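Carbohydrate kinase, FGGY (Novosphingobium aromaticivorans, PDB 3H6E) probably acts as an FGGY-family carbohydrate kinase, transferring a phosphate group from ATP to a sugar or related polyol. Local coordinates at residues I262-L266 with L382-S387; E278-C282 with F346-P350; I308-R314 with W363-R367; V331-M337 with D456-Y460; I338-L342 with A369-Y373. All coordinates share one frame; numbering follows the deposited sequence.

How the interactions relate
All five contacts gather in the C-terminal half of the chain. The first segments run in order from 262 to 342, their partners lying later, so that interactions 2 and 3, and 3 and 5, alternate. Helix 363-384 serves interaction 3 with its first turn, interaction 5 with the next and interaction 1 with its end, the centres of 3 and 1 about 28 Å apart. Interaction 1 joins that helix to the seven-stranded sheet, and interaction 2, its centre about 13 Å away, brings together two loops beside the helix end. Interactions 4 and 5, about 12 Å apart between centres, touch through Tyr460 and Leu372. The helix thus links the central sheet to the outlying helices.

Interaction 1. Residues I262-L266 with L382-S387; sequences IAMRL and LDLIGS
Ala263 and Leu382 bring their CA atoms to 6.4 Å, and Arg265 and Ser387 theirs to 6.2 Å, where strand 261-266 runs past the end of helix 363-384. The helix closes in a Schellman motif at Gly386, whose positive phi (77°) suits a glycine, and the chain turns back toward the strand at Ser387. Alternate strand residues face this end: the CB of Ala263 sits 3.9 Å from CD1 of Ile385 and 4.1 Å from CD2 of Leu382. Arg265, with CG opposite the backbone N (chi1 168°) and its chain stretched out to NE, carries its guanidinium past the turn. There NH1 gives a hydrogen bond of 2.7 Å to Ile385 O, in the plane of both guanidinium and carbonyl and on an oxygen lone pair (N-H...O 153°). Gly386 O lies over one guanidinium face, too poorly angled to bond. The negative end of the helix probably favours the cation here, and Glu251, just before strand 252-256, forms a salt bridge with NE. With a leucine here, the Ile385 carbonyl would probably lose this donor and Glu251 its charged mate. Ser387 OG bonds to Thr253 on the adjacent strand. Such packing of a long helix on the central sheet is typical of the ribonuclease H-like domains in the actin-like ATPase superfamily.

Interaction 2. Residues E278-C282 with F346-P350; sequences EARDC and FGPYP
Asp281 points its carboxylate across to Gly347, and Arg280, the residue before it, sends its guanidinium over Pro348 toward the Tyr349 ring. OD2 of Asp281 accepts the backbone N-H of Gly347 at 2.5 Å on its anti lone pair, in an almost straight bond (169°). OD1 is engaged by Arg297 on strand 292-298, so the carboxylate is held from two directions and cannot easily swing about its CB-CG bond. Gly347 adopts backbone angles that by themselves call for glycine. Its carbonyl oxygen stands 3.2 Å from Arg280 O; these are two acceptors that cannot bond each other, and the link here runs from the Asp281 side chain to the Gly347 N-H.

The contact joins two irregular segments of the C-terminal domain: 278-282 runs into edge strand 282-286 of the seven-stranded sheet, while 346-350 belongs to the connection between the paired antiparallel strands 337-339 and 355-357. Helix 363-384 lies beside both, with Thr380 touching Arg280 and Pro348.

The Arg280 chain bends at chi3 (72°), laying one guanidinium face over CB of Pro348. NH1 comes within 2.6 Å of Pro348 O, but at an angle too poor for a hydrogen bond; CG passes the same oxygen at 3.1 Å. The cation also stands above the Tyr349 ring, CZ 5.5 Å from its centroid, at most a weak attraction. Tyr349 OH itself bonds to Thr380. Farther along, CG of Pro350 rests 3.2 Å from Ala279 O, and CA-H of Pro348 points at Arg280 O.

Interaction 3. Residues I308-R314 with W363-R367; sequences IEIDTRR and WFERR
Arg313 lies flat on the indole of Trp363, where the turn after helix 300-308 meets the first turn of helix 363-384. Its CB faces the aliphatic part of Arg367. CD then passes over the indole face, 3.6 Å from the centroid of the five-membered ring, a CH-pi contact. A bend at chi3 (-76°) turns the rest of the chain along the ring. NE bonds to Ile308 O at 3.1 Å, tilted from the carbonyl plane, while Ile310 N reaches that oxygen from the opposite face. CZ stands 3.6 Å from the centroid of the six-membered ring, with guanidinium and indole planes only 17° apart. Ile310 CD1 touches the opposite guanidinium face near its rim. At the tip, NH2 forms a 2.8 Å salt bridge with Glu309 OE1. That carboxylate stands at the indole edge with its plane nearly perpendicular to the ring, CD 3.8 Å from CH2 of Trp363. Nearby, CG2 of Ile308 meets CG of Arg367, the two side chains crossing roughly at right angles; Arg367 NH2 pairs with Asp320. This is a cation-pi stack with its counter-ion at the rim; the bond to Ile308 O and the Glu309 bridge together fix the guanidinium's rotation, and the carboxylate probably offsets much of its charge.

Interaction 4. Residues V331-M337 with D456-Y460; sequences VLRHGRM and DLDTY
Tyr460 makes the polar link to segment 331-337: its OH donates a hydrogen bond of 2.7 Å to Arg336 O, with the hydroxyl tilted 26° from the carbonyl plane and the oxygen near the plane of the ring, at its edge. CG of Tyr460 stands opposite the backbone N (chi1 -168°), which sends the ring out from helix 457-468 to this carbonyl. Among the apolar contacts, CG1 of Val331 lies 4.2 Å from CE1 of Tyr460, and CB of Met337 approaches its CZ at 3.9 Å. Leu332 meets CD1 of Leu457 through its own CD1, though the placing of that methyl against Tyr460 is doubtful. A third kind involves the selenium of Met337, modelled as selenomethionine: SE stands above the ring face, 5.1 Å from the centroid, a distant Met-aromatic contact. Within segment 456-460, OG1 of Thr459 donates to OD1 of Asp456 at 2.8 Å, on the syn lone pair. Leu372 of helix 363-384 adds to the surroundings of the tyrosine. The arrangement is that of a helix ending in a Schellman motif at Gly335, with the chain beyond it running into strand 337-339 and packed against the start of helix 457-468.

Interaction 5. Residues I338-L342 with A369-Y373; sequences ILPTL and AACLY
Tyr373 and Ile338 meet because of their first torsions: the tyrosine CG stands opposite its backbone N (chi1 162°), directing the ring from helix 363-384 to the strand, and the isoleucine (chi1 -54°) holds CG1 beside its own N, leaving CG2 for the ring. CG2 of Ile338 sits over one face of Tyr373, 4.2 Å from the centroid, a CH-pi contact in which the two side chains cross at about a right angle. The other branch turns to the helix backbone, with CD1 of Ile338 3.7 Å from CA of Ala370. At the ring edge CG of Pro340 touches CE1 of Tyr373 at 3.3 Å. Leu342 runs antiparallel to the tyrosine side chain, its CD1 3.8 Å from CZ of Tyr373. Segment 338-342 therefore wraps the aromatic side chain along much of its length, and the cis peptide before Thr341 probably helps the chain turn round the hydroxyl end. No hydrogen bond joins the two segments. The buried OH instead bonds to Glu303 OE1, the same oxygen that receives Leu342 N, so this glutamate gathers helix and loop together. With a phenylalanine here, Glu303 would probably lose its link to helix 363-384, though Leu342 N would still hold the carboxylate. Ile338 O, beside the ring, is satisfied by Trp464 NE1. Helix 363-384 thus packs on one strand of a short antiparallel pair, 337-339 with 355-357, and on the loop leaving it, helix 457-468 also touching Leu339 and Pro340.

Interaction 1. Residues I262-L266 with L382-S387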
# COMPACT_ATOMS: atom_id res chain seq x y z
N ILE A 262 -2.42 0.68 8.11
CA ILE A 262 -2.98 1.61 7.13
C ILE A 262 -4.43 1.32 6.82
O ILE A 262 -4.78 0.22 6.38
CB ILE A 262 -2.18 1.59 5.81
CG1 ILE A 262 -0.70 1.86 6.08
CG2 ILE A 262 -2.74 2.62 4.84
CD1 ILE A 262 0.17 1.80 4.85
N ALA A 263 -5.28 2.31 7.04
CA ALA A 263 -6.69 2.21 6.71
C ALA A 263 -6.96 2.83 5.35
O ALA A 263 -6.75 4.03 5.15
CB ALA A 263 -7.54 2.88 7.78
N MSE A 264 -7.40 2.01 4.40
CA MSE A 264 -7.77 2.50 3.08
C MSE A 264 -9.25 2.26 2.83
O MSE A 264 -9.69 1.12 2.71
CB MSE A 264 -6.93 1.80 2.02
CG MSE A 264 -5.43 1.95 2.24
SE MSE A 264 -4.38 0.92 0.96
CE MSE A 264 -4.80 1.93 -0.66
N ARG A 265 -10.01 3.35 2.76
CA ARG A 265 -11.45 3.25 2.61
C ARG A 265 -11.90 3.30 1.16
O ARG A 265 -11.37 4.07 0.36
CB ARG A 265 -12.15 4.35 3.41
CG ARG A 265 -13.62 4.49 3.10
CD ARG A 265 -14.24 5.66 3.83
NE ARG A 265 -15.63 5.85 3.43
CZ ARG A 265 -16.37 6.90 3.75
NH1 ARG A 265 -15.87 7.89 4.48
NH2 ARG A 265 -17.63 6.97 3.33
N LEU A 266 -12.90 2.49 0.83
CA LEU A 266 -13.51 2.50 -0.49
C LEU A 266 -14.92 3.07 -0.36
O LEU A 266 -15.88 2.32 -0.21
CB LEU A 266 -13.56 1.09 -1.07
CG LEU A 266 -12.24 0.32 -1.03
CD1 LEU A 266 -12.44 -1.17 -1.26
CD2 LEU A 266 -11.26 0.91 -2.04
N LEU A 382 -9.63 5.15 11.74
CA LEU A 382 -10.75 4.77 10.90
C LEU A 382 -11.82 5.86 10.87
O LEU A 382 -12.46 6.09 9.85
CB LEU A 382 -11.37 3.45 11.38
CG LEU A 382 -10.59 2.17 11.04
CD1 LEU A 382 -10.78 1.10 12.11
CD2 LEU A 382 -10.96 1.65 9.65
N ASP A 383 -11.99 6.53 12.00
CA ASP A 383 -12.99 7.60 12.12
C ASP A 383 -12.58 8.88 11.40
O ASP A 383 -13.44 9.59 10.88
CB ASP A 383 -13.30 7.89 13.58
CG ASP A 383 -14.19 6.83 14.20
OD1 ASP A 383 -14.82 6.07 13.43
OD2 ASP A 383 -14.26 6.76 15.45
N LEU A 384 -11.29 9.18 11.38
CA LEU A 384 -10.78 10.35 10.64
C LEU A 384 -11.20 10.36 9.17
O LEU A 384 -11.32 11.42 8.57
CB LEU A 384 -9.26 10.43 10.74
CG LEU A 384 -8.63 11.43 11.72
CD1 LEU A 384 -9.50 11.62 12.95
CD2 LEU A 384 -7.22 11.00 12.09
N ILE A 385 -11.42 9.18 8.60
CA ILE A 385 -11.72 9.06 7.18
C ILE A 385 -13.15 8.60 6.91
O ILE A 385 -13.53 8.40 5.76
CB ILE A 385 -10.73 8.11 6.45
CG1 ILE A 385 -10.72 6.74 7.12
CG2 ILE A 385 -9.33 8.71 6.45
CD1 ILE A 385 -9.82 5.73 6.44
N GLY A 386 -13.93 8.43 7.97
CA GLY A 386 -15.33 8.06 7.83
C GLY A 386 -15.57 6.60 7.51
O GLY A 386 -16.59 6.26 6.90
N SER A 387 -14.64 5.73 7.90
CA SER A 387 -14.78 4.29 7.70
C SER A 387 -15.99 3.75 8.45
O SER A 387 -16.14 3.99 9.65
CB SER A 387 -13.53 3.54 8.15
OG SER A 387 -12.47 3.66 7.21

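Interaction 2. Residues E278-C282 with F346-P350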
# COMPACT_ATOMS: atom_id res chain seq x y z
N GLU A 278 -4.03 16.65 7.51
CA GLU A 278 -2.69 16.20 7.15
C GLU A 278 -1.82 15.90 8.37
O GLU A 278 -1.03 14.95 8.35
CB GLU A 278 -1.99 17.23 6.26
CG GLU A 278 -0.55 16.85 5.94
CD GLU A 278 0.19 17.94 5.17
OE1 GLU A 278 -0.37 19.04 5.00
OE2 GLU A 278 1.34 17.68 4.75
N ALA A 279 -1.97 16.70 9.42
CA ALA A 279 -1.11 16.57 10.59
C ALA A 279 -1.40 15.31 11.39
O ALA A 279 -0.59 14.90 12.23
CB ALA A 279 -1.23 17.79 11.47
N ARG A 280 -2.54 14.68 11.14
CA ARG A 280 -2.89 13.47 11.88
C ARG A 280 -2.67 12.21 11.05
O ARG A 280 -3.27 11.16 11.30
CB ARG A 280 -4.30 13.56 12.46
CG ARG A 280 -4.33 14.26 13.81
CD ARG A 280 -5.69 14.84 14.16
NE ARG A 280 -6.68 13.82 14.49
CZ ARG A 280 -6.72 13.15 15.63
NH1 ARG A 280 -5.81 13.38 16.56
NH2 ARG A 280 -7.66 12.24 15.85
N ASP A 281 -1.79 12.33 10.06
CA ASP A 281 -1.30 11.19 9.28
C ASP A 281 -2.38 10.57 8.38
O ASP A 281 -2.52 9.35 8.31
CB ASP A 281 -0.68 10.14 10.20
CG ASP A 281 0.65 9.62 9.69
OD1 ASP A 281 0.87 9.69 8.46
OD2 ASP A 281 1.48 9.16 10.50
N CYS A 282 -3.14 11.42 7.70
CA CYS A 282 -4.08 10.97 6.68
C CYS A 282 -3.54 11.31 5.29
O CYS A 282 -2.66 12.15 5.15
CB CYS A 282 -5.45 11.63 6.88
SG CYS A 282 -6.31 11.16 8.41
N PHE A 346 4.08 10.59 14.19
CA PHE A 346 3.38 9.67 13.31
C PHE A 346 2.02 9.28 13.87
O PHE A 346 1.84 9.16 15.08
CB PHE A 346 4.22 8.42 13.06
CG PHE A 346 5.55 8.70 12.42
CD1 PHE A 346 5.69 8.65 11.05
CD2 PHE A 346 6.64 9.04 13.20
CE1 PHE A 346 6.92 8.91 10.45
CE2 PHE A 346 7.87 9.30 12.61
CZ PHE A 346 8.00 9.24 11.24
N GLY A 347 1.06 9.07 12.97
CA GLY A 347 -0.26 8.63 13.37
C GLY A 347 -1.20 9.77 13.73
O GLY A 347 -0.89 10.94 13.50
N PRO A 348 -2.36 9.42 14.30
CA PRO A 348 -3.39 10.37 14.70
C PRO A 348 -2.97 11.21 15.91
O PRO A 348 -3.49 12.31 16.09
CB PRO A 348 -4.57 9.47 15.08
CG PRO A 348 -4.28 8.15 14.45
CD PRO A 348 -2.80 8.03 14.47
N TYR A 349 -2.05 10.69 16.72
CA TYR A 349 -1.62 11.40 17.93
C TYR A 349 -0.13 11.69 17.92
O TYR A 349 0.59 11.23 18.82
CB TYR A 349 -1.96 10.57 19.17
CG TYR A 349 -3.39 10.10 19.25
CD1 TYR A 349 -4.36 10.86 19.88
CD2 TYR A 349 -3.77 8.88 18.69
CE1 TYR A 349 -5.67 10.43 19.95
CE2 TYR A 349 -5.08 8.44 18.76
CZ TYR A 349 -6.02 9.22 19.39
OH TYR A 349 -7.32 8.78 19.47
N PRO A 350 0.34 12.46 16.93
CA PRO A 350 1.77 12.65 16.69
C PRO A 350 2.54 13.01 17.95
O PRO A 350 3.66 12.54 18.12
CB PRO A 350 1.81 13.82 15.70
CG PRO A 350 0.49 13.80 15.04
CD PRO A 350 -0.49 13.32 16.07

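Interaction 3. Residues I308-R314 with W363-R367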
# COMPACT_ATOMS: atom_id res chain seq x y z
N ILE A 308 6.77 -5.09 23.30
CA ILE A 308 7.08 -6.51 23.50
C ILE A 308 8.55 -6.85 23.24
O ILE A 308 8.98 -7.98 23.46
CB ILE A 308 6.15 -7.43 22.69
CG1 ILE A 308 6.07 -6.99 21.23
CG2 ILE A 308 4.76 -7.45 23.30
CD1 ILE A 308 7.15 -7.58 20.37
N GLU A 309 9.31 -5.86 22.77
CA GLU A 309 10.77 -5.95 22.68
C GLU A 309 11.31 -6.90 21.60
O GLU A 309 12.11 -6.49 20.77
CB GLU A 309 11.37 -6.29 24.04
CG GLU A 309 11.08 -5.24 25.11
CD GLU A 309 11.70 -5.59 26.46
OE1 GLU A 309 12.38 -6.63 26.56
OE2 GLU A 309 11.49 -4.81 27.42
N ILE A 310 10.87 -8.16 21.61
CA ILE A 310 11.47 -9.17 20.74
C ILE A 310 10.44 -10.02 19.99
O ILE A 310 9.32 -10.20 20.44
CB ILE A 310 12.43 -10.10 21.52
CG1 ILE A 310 11.70 -10.75 22.70
CG2 ILE A 310 13.65 -9.33 22.02
CD1 ILE A 310 12.61 -11.57 23.59
N ASP A 311 10.86 -10.56 18.84
CA ASP A 311 10.01 -11.40 18.00
C ASP A 311 9.32 -12.49 18.81
O ASP A 311 8.24 -12.96 18.46
CB ASP A 311 10.83 -12.06 16.89
CG ASP A 311 11.25 -11.09 15.81
OD1 ASP A 311 11.48 -11.55 14.66
OD2 ASP A 311 11.36 -9.88 16.08
N THR A 312 9.98 -12.90 19.88
CA THR A 312 9.53 -14.01 20.71
C THR A 312 8.22 -13.71 21.45
O THR A 312 7.53 -14.62 21.91
CB THR A 312 10.64 -14.43 21.70
OG1 THR A 312 11.42 -15.47 21.11
CG2 THR A 312 10.05 -14.92 23.02
N ARG A 313 7.89 -12.43 21.56
CA ARG A 313 6.69 -12.03 22.29
C ARG A 313 5.72 -11.25 21.40
O ARG A 313 4.88 -10.49 21.88
CB ARG A 313 7.08 -11.23 23.55
CG ARG A 313 8.05 -11.99 24.45
CD ARG A 313 8.23 -11.32 25.80
NE ARG A 313 9.10 -10.15 25.71
CZ ARG A 313 10.37 -10.12 26.11
NH1 ARG A 313 10.92 -11.20 26.65
NH2 ARG A 313 11.08 -9.01 25.99
N ARG A 314 5.84 -11.46 20.09
CA ARG A 314 4.89 -10.91 19.13
C ARG A 314 3.47 -11.35 19.49
O ARG A 314 3.22 -12.53 19.74
CB ARG A 314 5.23 -11.37 17.71
CG ARG A 314 6.13 -10.44 16.93
CD ARG A 314 6.52 -11.07 15.60
NE ARG A 314 6.66 -10.09 14.53
CZ ARG A 314 7.82 -9.60 14.11
NH1 ARG A 314 8.95 -10.00 14.67
NH2 ARG A 314 7.85 -8.71 13.12
N TRP A 363 4.05 -10.55 31.04
CA TRP A 363 4.06 -10.34 29.60
C TRP A 363 2.70 -10.49 28.94
O TRP A 363 2.31 -9.66 28.12
CB TRP A 363 5.11 -11.24 28.93
CG TRP A 363 6.49 -10.69 29.04
CD1 TRP A 363 7.52 -11.19 29.79
CD2 TRP A 363 7.00 -9.51 28.40
NE1 TRP A 363 8.64 -10.40 29.65
CE2 TRP A 363 8.34 -9.37 28.79
CE3 TRP A 363 6.45 -8.58 27.52
CZ2 TRP A 363 9.14 -8.32 28.35
CZ3 TRP A 363 7.24 -7.54 27.07
CH2 TRP A 363 8.58 -7.42 27.49
N PHE A 364 1.97 -11.55 29.28
CA PHE A 364 0.68 -11.80 28.65
C PHE A 364 -0.29 -10.64 28.82
O PHE A 364 -0.99 -10.27 27.88
CB PHE A 364 0.06 -13.10 29.18
CG PHE A 364 0.63 -14.34 28.55
CD1 PHE A 364 1.69 -15.01 29.14
CD2 PHE A 364 0.12 -14.82 27.36
CE1 PHE A 364 2.22 -16.14 28.56
CE2 PHE A 364 0.64 -15.95 26.77
CZ PHE A 364 1.69 -16.61 27.37
N GLU A 365 -0.32 -10.06 30.02
CA GLU A 365 -1.21 -8.94 30.28
C GLU A 365 -0.69 -7.66 29.65
O GLU A 365 -1.46 -6.77 29.29
CB GLU A 365 -1.41 -8.74 31.79
CG GLU A 365 -2.22 -9.84 32.45
CD GLU A 365 -2.65 -9.48 33.86
OE1 GLU A 365 -2.29 -8.37 34.32
OE2 GLU A 365 -3.33 -10.30 34.50
N ARG A 366 0.63 -7.57 29.51
CA ARG A 366 1.23 -6.43 28.85
C ARG A 366 1.08 -6.59 27.34
O ARG A 366 0.83 -5.62 26.62
CB ARG A 366 2.71 -6.29 29.24
CG ARG A 366 3.11 -4.86 29.60
CD ARG A 366 4.59 -4.73 29.96
NE ARG A 366 4.98 -5.65 31.03
CZ ARG A 366 5.96 -5.40 31.90
NH1 ARG A 366 6.64 -4.26 31.83
NH2 ARG A 366 6.25 -6.29 32.84
N ARG A 367 1.21 -7.83 26.87
CA ARG A 367 1.06 -8.15 25.46
C ARG A 367 -0.39 -8.03 25.01
O ARG A 367 -0.68 -7.66 23.87
CB ARG A 367 1.58 -9.56 25.17
CG ARG A 367 3.08 -9.73 25.30
CD ARG A 367 3.57 -10.84 24.40
NE ARG A 367 3.08 -12.15 24.81
CZ ARG A 367 2.93 -13.19 23.99
NH1 ARG A 367 3.22 -13.06 22.70
NH2 ARG A 367 2.49 -14.35 24.45

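Interaction 4. Residues V331-M337 with D456-Y460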
# COMPACT_ATOMS: atom_id res chain seq x y z
N VAL A 331 -6.88 -7.15 32.55
CA VAL A 331 -6.35 -5.89 32.02
C VAL A 331 -7.46 -4.85 32.04
O VAL A 331 -7.30 -3.74 32.55
CB VAL A 331 -5.87 -6.05 30.57
CG1 VAL A 331 -5.74 -4.69 29.90
CG2 VAL A 331 -4.55 -6.80 30.53
N LEU A 332 -8.58 -5.25 31.46
CA LEU A 332 -9.78 -4.43 31.35
C LEU A 332 -10.17 -3.82 32.69
O LEU A 332 -10.19 -2.60 32.84
CB LEU A 332 -10.91 -5.32 30.82
CG LEU A 332 -11.90 -4.82 29.78
CD1 LEU A 332 -11.43 -3.54 29.14
CD2 LEU A 332 -12.12 -5.91 28.73
N ARG A 333 -10.47 -4.68 33.66
CA ARG A 333 -11.09 -4.24 34.91
C ARG A 333 -10.15 -3.56 35.90
O ARG A 333 -10.60 -2.98 36.89
CB ARG A 333 -11.84 -5.40 35.58
CG ARG A 333 -13.06 -5.87 34.79
CD ARG A 333 -14.17 -6.36 35.71
NE ARG A 333 -15.43 -6.58 34.99
CZ ARG A 333 -16.02 -7.77 34.86
NH1 ARG A 333 -15.47 -8.85 35.40
NH2 ARG A 333 -17.16 -7.87 34.19
N HIS A 334 -8.84 -3.62 35.64
CA HIS A 334 -7.89 -2.89 36.48
C HIS A 334 -7.46 -1.58 35.82
O HIS A 334 -6.65 -0.84 36.37
CB HIS A 334 -6.66 -3.74 36.80
CG HIS A 334 -6.88 -4.71 37.93
ND1 HIS A 334 -6.83 -6.07 37.76
CD2 HIS A 334 -7.15 -4.50 39.24
CE1 HIS A 334 -7.06 -6.67 38.91
NE2 HIS A 334 -7.26 -5.74 39.83
N GLY A 335 -8.02 -1.31 34.65
CA GLY A 335 -7.70 -0.09 33.93
C GLY A 335 -6.24 -0.02 33.50
O GLY A 335 -5.67 1.06 33.36
N ARG A 336 -5.65 -1.19 33.28
CA ARG A 336 -4.27 -1.27 32.81
C ARG A 336 -4.21 -0.89 31.34
O ARG A 336 -4.73 -1.61 30.49
CB ARG A 336 -3.71 -2.69 32.98
CG ARG A 336 -3.82 -3.25 34.39
CD ARG A 336 -2.89 -4.46 34.54
NE ARG A 336 -3.30 -5.35 35.62
CZ ARG A 336 -3.06 -5.12 36.90
NH1 ARG A 336 -2.42 -4.02 37.27
NH2 ARG A 336 -3.47 -5.98 37.82
N MSE A 337 -3.58 0.24 31.02
CA MSE A 337 -3.58 0.71 29.64
C MSE A 337 -2.36 1.55 29.22
O MSE A 337 -1.52 1.91 30.04
CB MSE A 337 -4.86 1.48 29.36
CG MSE A 337 -4.95 2.79 30.10
SE MSE A 337 -6.73 3.56 29.97
CE MSE A 337 -6.24 5.42 30.23
N ASP A 456 -15.98 -4.65 30.46
CA ASP A 456 -16.32 -4.34 29.07
C ASP A 456 -15.39 -3.28 28.48
O ASP A 456 -14.51 -2.75 29.17
CB ASP A 456 -17.77 -3.88 28.97
CG ASP A 456 -17.97 -2.45 29.44
OD1 ASP A 456 -17.09 -1.91 30.14
OD2 ASP A 456 -19.01 -1.87 29.11
N LEU A 457 -15.60 -2.95 27.21
CA LEU A 457 -14.65 -2.12 26.47
C LEU A 457 -15.00 -0.63 26.42
O LEU A 457 -14.13 0.20 26.19
CB LEU A 457 -14.46 -2.68 25.06
CG LEU A 457 -13.05 -2.64 24.48
CD1 LEU A 457 -12.05 -3.21 25.48
CD2 LEU A 457 -12.99 -3.42 23.17
N ASP A 458 -16.27 -0.30 26.63
CA ASP A 458 -16.68 1.10 26.67
C ASP A 458 -16.04 1.83 27.85
O ASP A 458 -15.34 2.82 27.66
CB ASP A 458 -18.20 1.23 26.78
CG ASP A 458 -18.89 1.17 25.44
OD1 ASP A 458 -20.00 0.58 25.37
OD2 ASP A 458 -18.34 1.70 24.46
N THR A 459 -16.30 1.33 29.05
CA THR A 459 -15.71 1.90 30.26
C THR A 459 -14.22 2.07 30.04
O THR A 459 -13.65 3.12 30.33
CB THR A 459 -15.94 0.98 31.47
OG1 THR A 459 -17.31 0.56 31.51
CG2 THR A 459 -15.59 1.69 32.77
N TYR A 460 -13.60 1.02 29.50
CA TYR A 460 -12.17 1.03 29.19
C TYR A 460 -11.81 2.15 28.23
O TYR A 460 -10.99 3.01 28.55
CB TYR A 460 -11.78 -0.32 28.60
CG TYR A 460 -10.29 -0.57 28.50
CD1 TYR A 460 -9.58 -1.06 29.59
CD2 TYR A 460 -9.61 -0.35 27.31
CE1 TYR A 460 -8.22 -1.31 29.49
CE2 TYR A 460 -8.25 -0.59 27.21
CZ TYR A 460 -7.56 -1.07 28.30
OH TYR A 460 -6.21 -1.31 28.20

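Interaction 5. Residues I338-L342 with A369-Y373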
# COMPACT_ATOMS: atom_id res chain seq x y z
N ILE A 338 -2.31 1.85 27.92
CA ILE A 338 -1.19 2.55 27.30
C ILE A 338 -1.66 3.82 26.60
O ILE A 338 -2.63 3.78 25.84
CB ILE A 338 -0.52 1.68 26.22
CG1 ILE A 338 -0.12 0.32 26.79
CG2 ILE A 338 0.66 2.40 25.59
CD1 ILE A 338 0.15 -0.74 25.73
N LEU A 339 -0.98 4.93 26.84
CA LEU A 339 -1.32 6.19 26.17
C LEU A 339 -0.37 6.48 25.00
O LEU A 339 0.83 6.26 25.11
CB LEU A 339 -1.31 7.34 27.17
CG LEU A 339 -2.09 7.12 28.47
CD1 LEU A 339 -2.14 8.40 29.27
CD2 LEU A 339 -3.49 6.62 28.19
N PRO A 340 -0.92 6.96 23.88
CA PRO A 340 -0.17 7.35 22.68
C PRO A 340 0.73 8.55 22.96
O PRO A 340 0.38 9.36 23.82
CB PRO A 340 -1.27 7.77 21.69
CG PRO A 340 -2.52 7.12 22.20
CD PRO A 340 -2.37 7.12 23.69
N THR A 341 1.84 8.69 22.25
CA THR A 341 2.23 7.75 21.20
C THR A 341 3.65 7.26 21.43
O THR A 341 4.44 7.89 22.13
CB THR A 341 2.18 8.42 19.81
OG1 THR A 341 2.45 7.44 18.80
CG2 THR A 341 3.21 9.53 19.71
N LEU A 342 3.99 6.13 20.81
CA LEU A 342 5.33 5.57 20.91
C LEU A 342 6.18 5.88 19.67
O LEU A 342 7.34 5.48 19.59
CB LEU A 342 5.29 4.07 21.19
CG LEU A 342 4.64 3.68 22.52
CD1 LEU A 342 3.14 3.47 22.35
CD2 LEU A 342 5.29 2.43 23.10
N ALA A 369 -2.63 -6.01 26.49
CA ALA A 369 -2.96 -4.59 26.56
C ALA A 369 -2.41 -3.82 25.37
O ALA A 369 -2.97 -2.81 24.95
CB ALA A 369 -2.43 -3.99 27.86
N ALA A 370 -1.29 -4.30 24.82
CA ALA A 370 -0.70 -3.68 23.64
C ALA A 370 -1.66 -3.78 22.46
O ALA A 370 -1.79 -2.85 21.67
CB ALA A 370 0.64 -4.34 23.31
N CYS A 371 -2.34 -4.92 22.36
CA CYS A 371 -3.31 -5.15 21.30
C CYS A 371 -4.52 -4.24 21.43
O CYS A 371 -5.20 -3.94 20.45
CB CYS A 371 -3.77 -6.60 21.30
SG CYS A 371 -2.48 -7.79 20.91
N LEU A 372 -4.80 -3.79 22.65
CA LEU A 372 -5.93 -2.91 22.90
C LEU A 372 -5.62 -1.49 22.47
O LEU A 372 -6.45 -0.81 21.86
CB LEU A 372 -6.33 -2.91 24.38
CG LEU A 372 -6.89 -4.22 24.96
CD1 LEU A 372 -7.59 -3.95 26.29
CD2 LEU A 372 -7.85 -4.88 23.98
N TYR A 373 -4.40 -1.04 22.79
CA TYR A 373 -3.95 0.30 22.44
C TYR A 373 -3.95 0.52 20.93
O TYR A 373 -4.22 1.62 20.45
CB TYR A 373 -2.54 0.54 23.02
CG TYR A 373 -1.80 1.69 22.38
CD1 TYR A 373 -1.97 2.99 22.82
CD2 TYR A 373 -0.91 1.47 21.33
CE1 TYR A 373 -1.29 4.05 22.23
CE2 TYR A 373 -0.23 2.52 20.74
CZ TYR A 373 -0.42 3.80 21.19
OH TYR A 373 0.25 4.84 20.61